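Local coordinates for glycosyl hydrolases family 31 family protein (Aspergillus niger, PDB 6DRU), which catalyses the hydrolytic release of alpha-xylose from the non-reducing terminal glucose of xyloglucan oligosaccharides, at residues Gln254-Tyr259 against Ala571-Ser576. Sequence-based numbering, arbitrary orientation.
Sequences QSKLRY and ANEPWS
The phenol of Tyr259 donates to Glu573, its OH 3.0 Å from OE1 and above the carboxylate plane. From the opposite face of that plane the backbone N of Asn572 binds the same OE1, so one oxygen of the buried Glu573 is gripped from both faces, which should limit rotation of the carboxylate. Gln254 joins the network through NE2, which gives one N-H to Asn572 O (3.1 Å, nearly straight at 167°) and the other to Tyr259 OH. The first acceptor lies in the plane of the Gln254 amide, yet the donor stands well above the Asn572 carbonyl plane. With CG anti to the backbone N (chi1 -180°) and a bend at chi2, the glutamine swings its amide toward the facing loop; its OE1 bonds Tyr252 OH, from its own strand.

Beside this network, Asn572 ND2 reaches Ser255 O at 3.2 Å and also bonds Thr556. Lys256 packs CB against CB of Asn572 (3.8 Å) and lays CG over one face of the Tyr259 ring; its ammonium ends on Thr569 OG1 and Cys570 O.

The contact thus ties the loop after TIM-barrel strand 252-254, whose Leu257 touches the bound xylose, to the loop after the adjacent parallel strand 554-555. Tyr259 rests on helix 262-274, while Pro574, in a type I turn, packs against helix 582-594.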
# COMPACT_ATOMS: atom_id res chain seq x y z
N GLN A 254 -27.96 -35.12 21.14
CA GLN A 254 -27.35 -34.94 22.45
C GLN A 254 -25.90 -34.48 22.28
O GLN A 254 -25.14 -35.07 21.51
CB GLN A 254 -27.39 -36.25 23.25
CG GLN A 254 -26.77 -36.15 24.63
CD GLN A 254 -27.53 -35.20 25.54
OE1 GLN A 254 -28.76 -35.18 25.54
NE2 GLN A 254 -26.80 -34.42 26.32
N SER A 255 -25.53 -33.43 23.01
CA SER A 255 -24.18 -32.91 22.94
C SER A 255 -23.90 -32.09 24.20
O SER A 255 -24.83 -31.67 24.90
CB SER A 255 -23.96 -32.05 21.69
OG SER A 255 -22.67 -31.47 21.69
N LYS A 256 -22.62 -31.88 24.47
CA LYS A 256 -22.18 -31.02 25.55
C LYS A 256 -20.67 -30.82 25.41
O LYS A 256 -20.02 -31.42 24.56
CB LYS A 256 -22.51 -31.60 26.93
CG LYS A 256 -21.58 -32.71 27.38
CD LYS A 256 -21.70 -32.94 28.87
CE LYS A 256 -20.57 -33.83 29.39
NZ LYS A 256 -20.54 -33.86 30.87
N LEU A 257 -20.13 -29.96 26.26
CA LEU A 257 -18.69 -29.74 26.37
C LEU A 257 -18.26 -30.28 27.73
O LEU A 257 -18.44 -29.61 28.75
CB LEU A 257 -18.34 -28.27 26.20
CG LEU A 257 -16.89 -27.84 25.95
CD1 LEU A 257 -16.83 -26.35 25.64
CD2 LEU A 257 -15.95 -28.15 27.10
N ARG A 258 -17.70 -31.49 27.76
CA ARG A 258 -17.54 -32.37 26.59
C ARG A 258 -17.45 -33.81 27.08
O ARG A 258 -17.09 -34.06 28.23
CB ARG A 258 -16.29 -32.00 25.79
CG ARG A 258 -14.99 -32.09 26.57
CD ARG A 258 -13.82 -31.57 25.74
NE ARG A 258 -12.55 -31.68 26.45
CZ ARG A 258 -11.72 -32.72 26.35
NH1 ARG A 258 -12.04 -33.75 25.58
NH2 ARG A 258 -10.58 -32.73 27.03
N TYR A 259 -17.78 -34.77 26.21
CA TYR A 259 -17.57 -36.17 26.52
C TYR A 259 -16.11 -36.52 26.25
O TYR A 259 -15.65 -36.45 25.10
CB TYR A 259 -18.53 -37.05 25.72
CG TYR A 259 -19.98 -36.68 25.95
CD1 TYR A 259 -20.57 -36.84 27.19
CD2 TYR A 259 -20.75 -36.15 24.92
CE1 TYR A 259 -21.89 -36.50 27.41
CE2 TYR A 259 -22.07 -35.80 25.13
CZ TYR A 259 -22.63 -35.97 26.37
OH TYR A 259 -23.95 -35.63 26.58
N ALA A 571 -22.88 -32.08 33.70
CA ALA A 571 -23.75 -32.83 32.81
C ALA A 571 -24.72 -31.92 32.07
O ALA A 571 -24.96 -30.77 32.44
CB ALA A 571 -24.52 -33.89 33.59
N ASN A 572 -25.30 -32.47 30.99
CA ASN A 572 -26.29 -31.77 30.18
C ASN A 572 -27.31 -32.75 29.60
O ASN A 572 -27.82 -32.53 28.50
CB ASN A 572 -25.61 -30.97 29.06
CG ASN A 572 -26.56 -30.03 28.33
OD1 ASN A 572 -27.13 -29.11 28.92
ND2 ASN A 572 -26.75 -30.27 27.03
N GLU A 573 -27.61 -33.81 30.33
CA GLU A 573 -28.50 -34.87 29.88
C GLU A 573 -29.93 -34.58 30.32
O GLU A 573 -30.16 -33.81 31.26
CB GLU A 573 -28.03 -36.21 30.45
CG GLU A 573 -26.74 -36.75 29.83
CD GLU A 573 -25.51 -35.93 30.19
OE1 GLU A 573 -25.02 -35.17 29.33
OE2 GLU A 573 -25.05 -36.03 31.35
N PRO A 574 -30.92 -35.18 29.65
CA PRO A 574 -32.32 -34.89 30.00
C PRO A 574 -32.69 -35.26 31.43
O PRO A 574 -33.74 -34.81 31.91
CB PRO A 574 -33.12 -35.73 28.99
CG PRO A 574 -32.16 -36.72 28.44
CD PRO A 574 -30.82 -36.06 28.47
N TRP A 575 -31.87 -36.04 32.13
CA TRP A 575 -32.11 -36.40 33.52
C TRP A 575 -31.21 -35.63 34.48
O TRP A 575 -31.16 -35.96 35.67
CB TRP A 575 -31.90 -37.90 33.72
CG TRP A 575 -30.62 -38.39 33.13
CD1 TRP A 575 -29.39 -38.37 33.72
CD2 TRP A 575 -30.44 -38.97 31.84
NE1 TRP A 575 -28.45 -38.90 32.87
CE2 TRP A 575 -29.07 -39.28 31.71
CE3 TRP A 575 -31.30 -39.26 30.78
CZ2 TRP A 575 -28.55 -39.87 30.56
CZ3 TRP A 575 -30.78 -39.84 29.64
CH2 TRP A 575 -29.41 -40.14 29.54
N SER A 576 -30.51 -34.60 34.01
CA SER A 576 -29.53 -33.89 34.81
C SER A 576 -30.04 -32.55 35.33
O SER A 576 -29.25 -31.76 35.86
CB SER A 576 -28.24 -33.68 34.00
OG SER A 576 -27.75 -34.91 33.50